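Local atomic coordinates of giardin subunit alpha-1 (PDB entry 4EVF), a protein that binds calcium ions and, dependent on calcium, acidic phospholipids such as phosphatidylserine, as an annexin involved in attachment of the parasite Giardia to the intestinal mucosa. Residues A[92-100]-A[212-220]; A[73-81]-A[249-258]. One frame throughout, in Å; residues are numbered along the deposited sequence.

Contact 1. Residues A[92-100]-A[212-220]; sequences HMAFFDTVI and TDYYTFYCA
F96 pushes its ring from helix 92-100 into a hole formed by T212, Y215, T216 and C219, a knob-into-hole fit between two helices that run almost alongside each other (22° between directions, axes 10.7 Å apart). The leading edge of the ring does most of the touching. CZ meets Y215 CB at 3.6 Å, while CE1 comes 3.3 Å from T216 OG1, which lies near the ring plane. That hydroxyl donates to T212 O (2.8 Å), so the phenyl edge meets an oxygen whose own proton is already used within its helix. C219 SG approaches obliquely, 4.4 Å from the centroid of the F96 ring, making a sulfur-aromatic contact. With CG beside its own backbone N (chi1 -56°), the phenyl group leans back along its helix, and H92 O sits over the centre of one face.

One turn further on, I100 stretches its extended CG1 branch across the gap, bringing CD1 to 3.8 Å from C219 CB; CG2 of the same residue rests against the backbone of C219. At the other end T212 supplies the polar link: its OG1 lies at the edge of the H92 imidazole, in the ring plane, and forms a hydrogen bond with H92 ND1 (3.0 Å, 150°).

M140 of helix 135-145 and L230 of helix 227-240 also pack against this interface. Such near-parallel packing of helices from the predicted second and third repeats is consistent with the II/III module of the all-helical annexin core.

Contact 2. Residues A[73-81]-A[249-258]; sequences DRHEVRAQH and RRITGMMVDK
Two arginines meet H81 from different directions: R250 CG lies over one ring face, 3.7 Å from the centroid of the H81 imidazole, a CH-pi contact, while R249 sits at the ring edge. There CE1 of H81 points into the face of the R249 guanidinium, 3.6 Å from R249 CZ, the planes 72° apart. R249 NE is also salt-bridged to D69; R250 lends the ring only its aliphatic chain and carries its guanidinium on to a salt bridge with D97.

Of the sulfur contacts, M254 SD lies over the centre of the R78 guanidinium, 3.6 Å from R78 CZ; the chi3 bend of R78 (-65°) folds that group over the thioether. SD also sits at the edge of the H81 ring, and M254 CG packs on V77 CG1. M255 CG lies at the edge of the R78 guanidinium, 3.4 Å from R78 NH1.

These antiparallel helices, at 157°, join the predicted second and fourth annexin repeats, consistent with the interface between the II/III and I/IV modules, where annexins have their hydrophilic pore.

Water 1 accepts from R78 NH1 and donates to M254 O, while R78 NH2 binds T98 O. Water 2 joins H81 NE2 (2.9 Å) to R249 O.

The centres of the two contacts lie about 16 Å apart, both near the middle of the single chain. Along the sequence contact 1 is nested inside contact 2: helix 74-87 comes first, helix 92-100 follows it directly, then helix 211-225 and finally helix 245-255. In space segment 92-100 lies between the two sites, turning one side to 212-220 and another to the helices of contact 2. D97 is the bridging residue: besides its salt bridge to R250, its O touches M254 CE at 3.6 Å. Through two consecutive helices, 92-100 towards the third repeat and 74-87 towards the fourth, the predicted second repeat is packed against both.

Contact 1. Residues A[92-100]-A[212-220]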
loop_
_atom_site.group_PDB
_atom_site.type_symbol
_atom_site.label_atom_id
_atom_site.label_comp_id
_atom_site.label_asym_id
_atom_site.label_seq_id
_atom_site.Cartn_x
_atom_site.Cartn_y
_atom_site.Cartn_z
ATOM N N HIS A 92 -1.415 13.565 1.089
ATOM C CA HIS A 92 -2.149 12.819 0.062
ATOM C C HIS A 92 -1.392 11.582 -0.426
ATOM O O HIS A 92 -1.999 10.550 -0.715
ATOM C CB HIS A 92 -2.522 13.719 -1.125
ATOM C CG HIS A 92 -3.452 14.838 -0.768
ATOM N ND1 HIS A 92 -3.994 15.686 -1.710
ATOM C CD2 HIS A 92 -3.941 15.244 0.428
ATOM C CE1 HIS A 92 -4.768 16.572 -1.109
ATOM N NE2 HIS A 92 -4.752 16.328 0.188
ATOM N N MET A 93 -0.069 11.686 -0.540
ATOM C CA MET A 93 0.705 10.531 -0.951
ATOM C C MET A 93 0.509 9.397 0.044
ATOM O O MET A 93 0.277 8.256 -0.349
ATOM C CB MET A 93 2.189 10.876 -1.109
ATOM C CG MET A 93 2.476 11.669 -2.389
ATOM S SD MET A 93 4.226 12.076 -2.556
ATOM C CE MET A 93 4.429 13.208 -1.186
ATOM N N ALA A 94 0.576 9.728 1.328
ATOM C CA ALA A 94 0.377 8.740 2.386
ATOM C C ALA A 94 -1.039 8.160 2.322
ATOM O O ALA A 94 -1.240 6.959 2.559
ATOM C CB ALA A 94 0.629 9.360 3.740
ATOM N N PHE A 95 -2.016 9.012 2.011
ATOM C CA PHE A 95 -3.399 8.554 1.815
ATOM C C PHE A 95 -3.443 7.397 0.815
ATOM O O PHE A 95 -4.088 6.371 1.074
ATOM C CB PHE A 95 -4.314 9.687 1.307
ATOM C CG PHE A 95 -4.664 10.728 2.347
ATOM C CD1 PHE A 95 -4.343 10.546 3.681
ATOM C CD2 PHE A 95 -5.327 11.899 1.975
ATOM C CE1 PHE A 95 -4.668 11.512 4.637
ATOM C CE2 PHE A 95 -5.664 12.862 2.918
ATOM C CZ PHE A 95 -5.331 12.667 4.255
ATOM N N PHE A 96 -2.787 7.569 -0.337
ATOM C CA PHE A 96 -2.773 6.519 -1.357
ATOM C C PHE A 96 -2.200 5.223 -0.791
ATOM O O PHE A 96 -2.753 4.130 -1.016
ATOM C CB PHE A 96 -1.970 6.939 -2.611
ATOM C CG PHE A 96 -2.437 8.223 -3.237
ATOM C CD1 PHE A 96 -3.775 8.591 -3.190
ATOM C CD2 PHE A 96 -1.529 9.079 -3.850
ATOM C CE1 PHE A 96 -4.201 9.786 -3.759
ATOM C CE2 PHE A 96 -1.948 10.275 -4.416
ATOM C CZ PHE A 96 -3.286 10.629 -4.372
ATOM N N ASP A 97 -1.090 5.351 -0.065
ATOM C CA ASP A 97 -0.382 4.198 0.488
ATOM C C ASP A 97 -1.206 3.440 1.531
ATOM O O ASP A 97 -1.115 2.229 1.613
ATOM C CB ASP A 97 0.959 4.613 1.108
ATOM C CG ASP A 97 1.852 5.360 0.127
ATOM O OD1 ASP A 97 1.548 5.340 -1.089
ATOM O OD2 ASP A 97 2.854 5.958 0.579
ATOM N N THR A 98 -1.983 4.170 2.325
ATOM C CA THR A 98 -2.643 3.619 3.510
ATOM C C THR A 98 -4.111 3.215 3.274
ATOM O O THR A 98 -4.594 2.236 3.851
ATOM C CB THR A 98 -2.557 4.607 4.715
ATOM O OG1 THR A 98 -3.143 5.862 4.363
ATOM C CG2 THR A 98 -1.109 4.847 5.136
ATOM N N VAL A 99 -4.806 3.963 2.419
ATOM C CA VAL A 99 -6.231 3.755 2.184
ATOM C C VAL A 99 -6.482 2.922 0.919
ATOM O O VAL A 99 -7.314 2.015 0.912
ATOM C CB VAL A 99 -6.991 5.121 2.071
ATOM C CG1 VAL A 99 -8.420 4.916 1.604
ATOM C CG2 VAL A 99 -6.974 5.856 3.394
ATOM N N ILE A 100 -5.751 3.218 -0.150
ATOM C CA ILE A 100 -6.017 2.560 -1.426
ATOM C C ILE A 100 -5.274 1.231 -1.607
ATOM O O ILE A 100 -5.844 0.262 -2.101
ATOM C CB ILE A 100 -5.742 3.482 -2.625
ATOM C CG1 ILE A 100 -6.497 4.801 -2.450
ATOM C CG2 ILE A 100 -6.152 2.780 -3.926
ATOM C CD1 ILE A 100 -6.290 5.795 -3.589
ATOM N N THR A 212 -4.864 15.806 -7.430
ATOM C CA THR A 212 -5.234 14.764 -6.471
ATOM C C THR A 212 -6.413 13.903 -6.962
ATOM O O THR A 212 -6.440 12.683 -6.728
ATOM C CB THR A 212 -5.506 15.349 -5.058
ATOM O OG1 THR A 212 -4.378 16.128 -4.627
ATOM C CG2 THR A 212 -5.742 14.220 -4.043
ATOM N N ASP A 213 -7.371 14.521 -7.654
ATOM C CA ASP A 213 -8.454 13.742 -8.267
ATOM C C ASP A 213 -7.832 12.705 -9.167
ATOM O O ASP A 213 -8.140 11.513 -9.070
ATOM C CB ASP A 213 -9.385 14.597 -9.126
ATOM C CG ASP A 213 -10.346 15.440 -8.310
ATOM O OD1 ASP A 213 -10.635 15.099 -7.137
ATOM O OD2 ASP A 213 -10.818 16.456 -8.862
ATOM N N TYR A 214 -6.959 13.178 -10.058
ATOM C CA TYR A 214 -6.297 12.298 -10.993
ATOM C C TYR A 214 -5.602 11.121 -10.309
ATOM O O TYR A 214 -5.858 9.958 -10.630
ATOM C CB TYR A 214 -5.276 13.069 -11.846
ATOM C CG TYR A 214 -4.467 12.134 -12.696
ATOM C CD1 TYR A 214 -4.984 11.635 -13.885
ATOM C CD2 TYR A 214 -3.201 11.714 -12.295
ATOM C CE1 TYR A 214 -4.265 10.760 -14.664
ATOM C CE2 TYR A 214 -2.469 10.841 -13.065
ATOM C CZ TYR A 214 -3.010 10.360 -14.250
ATOM O OH TYR A 214 -2.298 9.489 -15.036
ATOM N N TYR A 215 -4.695 11.425 -9.391
ATOM C CA TYR A 215 -3.918 10.376 -8.749
ATOM C C TYR A 215 -4.787 9.417 -7.952
ATOM O O TYR A 215 -4.500 8.225 -7.904
ATOM C CB TYR A 215 -2.792 10.953 -7.890
ATOM C CG TYR A 215 -1.742 11.606 -8.752
ATOM C CD1 TYR A 215 -0.989 10.844 -9.633
ATOM C CD2 TYR A 215 -1.546 12.983 -8.725
ATOM C CE1 TYR A 215 -0.047 11.430 -10.457
ATOM C CE2 TYR A 215 -0.605 13.583 -9.538
ATOM C CZ TYR A 215 0.143 12.801 -10.397
ATOM O OH TYR A 215 1.080 13.380 -11.210
ATOM N N THR A 216 -5.855 9.932 -7.357
ATOM C CA THR A 216 -6.751 9.075 -6.574
ATOM C C THR A 216 -7.427 8.034 -7.466
ATOM O O THR A 216 -7.425 6.829 -7.148
ATOM C CB THR A 216 -7.826 9.887 -5.810
ATOM O OG1 THR A 216 -7.201 10.758 -4.858
ATOM C CG2 THR A 216 -8.775 8.947 -5.071
ATOM N N PHE A 217 -8.004 8.483 -8.579
ATOM C CA PHE A 217 -8.661 7.562 -9.516
ATOM C C PHE A 217 -7.658 6.644 -10.227
ATOM O O PHE A 217 -7.951 5.478 -10.530
ATOM C CB PHE A 217 -9.517 8.332 -10.530
ATOM C CG PHE A 217 -10.850 8.774 -9.990
ATOM C CD1 PHE A 217 -10.945 9.896 -9.180
ATOM C CD2 PHE A 217 -12.007 8.080 -10.303
ATOM C CE1 PHE A 217 -12.166 10.314 -8.677
ATOM C CE2 PHE A 217 -13.236 8.484 -9.805
ATOM C CZ PHE A 217 -13.313 9.614 -8.991
ATOM N N TYR A 218 -6.469 7.175 -10.494
ATOM C CA TYR A 218 -5.414 6.388 -11.107
ATOM C C TYR A 218 -4.954 5.263 -10.170
ATOM O O TYR A 218 -4.772 4.117 -10.596
ATOM C CB TYR A 218 -4.229 7.292 -11.478
ATOM C CG TYR A 218 -3.287 6.713 -12.514
ATOM C CD1 TYR A 218 -3.747 5.859 -13.509
ATOM C CD2 TYR A 218 -1.931 7.009 -12.487
ATOM C CE1 TYR A 218 -2.879 5.331 -14.462
ATOM C CE2 TYR A 218 -1.058 6.491 -13.433
ATOM C CZ TYR A 218 -1.537 5.656 -14.415
ATOM O OH TYR A 218 -0.666 5.136 -15.347
ATOM N N CYS A 219 -4.770 5.584 -8.892
ATOM C CA CYS A 219 -4.384 4.554 -7.928
ATOM C C CYS A 219 -5.504 3.519 -7.809
ATOM O O CYS A 219 -5.249 2.308 -7.750
ATOM C CB CYS A 219 -4.046 5.158 -6.561
ATOM S SG CYS A 219 -2.415 6.022 -6.512
ATOM N N ALA A 220 -6.743 4.004 -7.769
ATOM C CA ALA A 220 -7.919 3.131 -7.660
ATOM C C ALA A 220 -7.972 2.129 -8.817
ATOM O O ALA A 220 -8.240 0.934 -8.622
ATOM C CB ALA A 220 -9.175 3.968 -7.626
#

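Contact 2. Residues A[73-81]-A[249-258]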
loop_
_atom_site.group_PDB
_atom_site.type_symbol
_atom_site.label_atom_id
_atom_site.label_comp_id
_atom_site.label_asym_id
_atom_site.label_seq_id
_atom_site.Cartn_x
_atom_site.Cartn_y
_atom_site.Cartn_z
ATOM N N ASP A 73 2.624 -5.116 14.625
ATOM C CA ASP A 73 1.267 -5.383 14.153
ATOM C C ASP A 73 0.950 -4.447 12.996
ATOM O O ASP A 73 0.940 -3.223 13.165
ATOM C CB ASP A 73 0.240 -5.199 15.271
ATOM C CG ASP A 73 -1.133 -5.728 14.887
ATOM O OD1 ASP A 73 -1.569 -6.776 15.418
ATOM O OD2 ASP A 73 -1.783 -5.097 14.040
ATOM N N ARG A 74 0.707 -5.030 11.827
ATOM C CA ARG A 74 0.547 -4.260 10.594
ATOM C C ARG A 74 -0.694 -3.372 10.591
ATOM O O ARG A 74 -0.781 -2.443 9.796
ATOM C CB ARG A 74 0.529 -5.187 9.379
ATOM C CG ARG A 74 -0.726 -6.062 9.259
ATOM C CD ARG A 74 -0.548 -7.132 8.177
ATOM N NE ARG A 74 -1.712 -8.013 8.081
ATOM C CZ ARG A 74 -1.922 -9.049 8.885
ATOM N NH1 ARG A 74 -1.042 -9.322 9.838
ATOM N NH2 ARG A 74 -3.003 -9.811 8.739
ATOM N N HIS A 75 -1.649 -3.658 11.478
ATOM C CA HIS A 75 -2.860 -2.846 11.582
ATOM C C HIS A 75 -2.601 -1.630 12.460
ATOM O O HIS A 75 -3.076 -0.530 12.161
ATOM C CB HIS A 75 -4.026 -3.692 12.113
ATOM C CG HIS A 75 -4.249 -4.942 11.323
ATOM N ND1 HIS A 75 -4.215 -6.198 11.890
ATOM C CD2 HIS A 75 -4.472 -5.131 10.000
ATOM C CE1 HIS A 75 -4.419 -7.107 10.951
ATOM N NE2 HIS A 75 -4.578 -6.487 9.796
ATOM N N GLU A 76 -1.818 -1.817 13.525
ATOM C CA GLU A 76 -1.353 -0.685 14.331
ATOM C C GLU A 76 -0.401 0.205 13.536
ATOM O O GLU A 76 -0.430 1.434 13.668
ATOM C CB GLU A 76 -0.658 -1.160 15.605
ATOM C CG GLU A 76 -1.619 -1.685 16.645
ATOM C CD GLU A 76 -0.913 -2.307 17.836
ATOM O OE1 GLU A 76 0.334 -2.283 17.876
ATOM O OE2 GLU A 76 -1.611 -2.823 18.737
ATOM N N VAL A 77 0.452 -0.430 12.738
ATOM C CA VAL A 77 1.337 0.285 11.822
ATOM C C VAL A 77 0.519 1.167 10.879
ATOM O O VAL A 77 0.701 2.386 10.845
ATOM C CB VAL A 77 2.219 -0.688 11.012
ATOM C CG1 VAL A 77 2.982 0.062 9.909
ATOM C CG2 VAL A 77 3.189 -1.431 11.928
ATOM N N ARG A 78 -0.391 0.549 10.127
ATOM C CA ARG A 78 -1.243 1.291 9.198
ATOM C C ARG A 78 -2.042 2.400 9.884
ATOM O O ARG A 78 -2.115 3.531 9.384
ATOM C CB ARG A 78 -2.157 0.352 8.403
ATOM C CG ARG A 78 -2.909 1.032 7.256
ATOM C CD ARG A 78 -3.865 0.080 6.514
ATOM N NE ARG A 78 -3.195 -1.010 5.796
ATOM C CZ ARG A 78 -2.657 -0.885 4.583
ATOM N NH1 ARG A 78 -2.079 -1.926 3.990
ATOM N NH2 ARG A 78 -2.684 0.288 3.965
ATOM N N ALA A 79 -2.641 2.092 11.034
ATOM C CA ALA A 79 -3.409 3.085 11.776
ATOM C C ALA A 79 -2.568 4.311 12.141
ATOM O O ALA A 79 -3.043 5.445 12.043
ATOM C CB ALA A 79 -4.000 2.471 13.038
ATOM N N GLN A 80 -1.332 4.079 12.578
ATOM C CA GLN A 80 -0.443 5.174 12.982
ATOM C C GLN A 80 -0.013 6.014 11.768
ATOM O O GLN A 80 0.084 7.247 11.851
ATOM C CB GLN A 80 0.786 4.637 13.731
ATOM C CG GLN A 80 1.783 5.716 14.154
ATOM C CD GLN A 80 1.238 6.633 15.225
ATOM O OE1 GLN A 80 1.173 7.857 15.050
ATOM N NE2 GLN A 80 0.848 6.051 16.349
ATOM N N HIS A 81 0.241 5.345 10.645
ATOM C CA HIS A 81 0.519 6.042 9.382
ATOM C C HIS A 81 -0.631 6.978 9.014
ATOM O O HIS A 81 -0.417 8.118 8.591
ATOM C CB HIS A 81 0.726 5.046 8.247
ATOM C CG HIS A 81 2.056 4.362 8.265
ATOM N ND1 HIS A 81 3.213 4.977 8.696
ATOM C CD2 HIS A 81 2.413 3.112 7.883
ATOM C CE1 HIS A 81 4.224 4.132 8.587
ATOM N NE2 HIS A 81 3.763 2.992 8.099
ATOM N N ARG A 249 8.855 3.037 3.084
ATOM C CA ARG A 249 8.695 2.463 4.416
ATOM C C ARG A 249 7.230 2.120 4.691
ATOM O O ARG A 249 6.922 1.063 5.253
ATOM C CB ARG A 249 9.224 3.409 5.496
ATOM C CG ARG A 249 8.952 2.888 6.898
ATOM C CD ARG A 249 8.523 3.999 7.843
ATOM N NE ARG A 249 7.833 3.471 9.023
ATOM C CZ ARG A 249 7.499 4.201 10.080
ATOM N NH1 ARG A 249 7.808 5.486 10.117
ATOM N NH2 ARG A 249 6.870 3.643 11.107
ATOM N N ARG A 250 6.330 3.016 4.298
ATOM C CA ARG A 250 4.910 2.738 4.448
ATOM C C ARG A 250 4.525 1.464 3.705
ATOM O O ARG A 250 4.093 0.503 4.330
ATOM C CB ARG A 250 4.049 3.925 4.005
ATOM C CG ARG A 250 4.166 5.132 4.948
ATOM C CD ARG A 250 3.131 6.200 4.610
ATOM N NE ARG A 250 3.296 6.719 3.251
ATOM C CZ ARG A 250 3.932 7.852 2.950
ATOM N NH1 ARG A 250 4.461 8.597 3.910
ATOM N NH2 ARG A 250 4.022 8.246 1.683
ATOM N N ILE A 251 4.713 1.430 2.391
ATOM C CA ILE A 251 4.202 0.301 1.612
ATOM C C ILE A 251 4.981 -1.000 1.817
ATOM O O ILE A 251 4.398 -2.090 1.793
ATOM C CB ILE A 251 4.047 0.631 0.099
ATOM C CG1 ILE A 251 5.387 0.601 -0.635
ATOM C CG2 ILE A 251 3.371 1.988 -0.105
ATOM C CD1 ILE A 251 5.274 1.134 -2.065
ATOM N N THR A 252 6.289 -0.902 2.040
ATOM C CA THR A 252 7.072 -2.110 2.304
ATOM C C THR A 252 6.732 -2.690 3.683
ATOM O O THR A 252 6.515 -3.894 3.818
ATOM C CB THR A 252 8.583 -1.862 2.170
ATOM O OG1 THR A 252 8.839 -1.146 0.955
ATOM C CG2 THR A 252 9.343 -3.176 2.138
ATOM N N GLY A 253 6.651 -1.823 4.688
ATOM C CA GLY A 253 6.360 -2.228 6.055
ATOM C C GLY A 253 4.988 -2.859 6.246
ATOM O O GLY A 253 4.830 -3.779 7.054
ATOM N N MET A 254 4.004 -2.379 5.490
ATOM C CA MET A 254 2.627 -2.855 5.609
ATOM C C MET A 254 2.274 -3.989 4.659
ATOM O O MET A 254 1.403 -4.801 4.965
ATOM C CB MET A 254 1.635 -1.715 5.333
ATOM C CG MET A 254 1.530 -0.658 6.417
ATOM S SD MET A 254 0.329 0.609 5.988
ATOM C CE MET A 254 0.900 1.163 4.386
ATOM N N MET A 255 2.917 -4.031 3.497
ATOM C CA MET A 255 2.321 -4.743 2.365
ATOM C C MET A 255 3.258 -5.601 1.524
ATOM O O MET A 255 2.816 -6.225 0.556
ATOM C CB MET A 255 1.601 -3.742 1.444
ATOM C CG MET A 255 0.208 -3.346 1.923
ATOM S SD MET A 255 -1.011 -4.651 1.630
ATOM C CE MET A 255 -1.582 -4.240 -0.024
ATOM N N VAL A 256 4.539 -5.642 1.877
ATOM C CA VAL A 256 5.509 -6.287 0.999
ATOM C C VAL A 256 5.123 -7.740 0.710
ATOM O O VAL A 256 5.170 -8.172 -0.442
ATOM C CB VAL A 256 6.979 -6.165 1.493
ATOM C CG1 VAL A 256 7.221 -7.000 2.735
ATOM C CG2 VAL A 256 7.943 -6.582 0.389
ATOM N N ASP A 257 4.710 -8.477 1.743
ATOM C CA ASP A 257 4.366 -9.892 1.566
ATOM C C ASP A 257 3.216 -10.123 0.573
ATOM O O ASP A 257 3.194 -11.137 -0.130
ATOM C CB ASP A 257 4.065 -10.571 2.921
ATOM C CG ASP A 257 2.691 -10.211 3.482
ATOM O OD1 ASP A 257 2.242 -9.059 3.299
ATOM O OD2 ASP A 257 2.056 -11.088 4.115
ATOM N N LYS A 258 2.262 -9.192 0.519
ATOM C CA LYS A 258 1.073 -9.366 -0.318
ATOM C C LYS A 258 1.287 -8.878 -1.759
ATOM O O LYS A 258 0.469 -9.150 -2.636
ATOM C CB LYS A 258 -0.137 -8.630 0.281
ATOM C CG LYS A 258 -0.446 -8.934 1.741
ATOM C CD LYS A 258 -1.841 -8.428 2.116
ATOM C CE LYS A 258 -2.176 -8.684 3.603
ATOM N NZ LYS A 258 -1.531 -9.904 4.148
HETATM O O HOH W 1 -1.250 -4.413 5.820
HETATM O O HOH W 2 5.242 0.642 7.330
#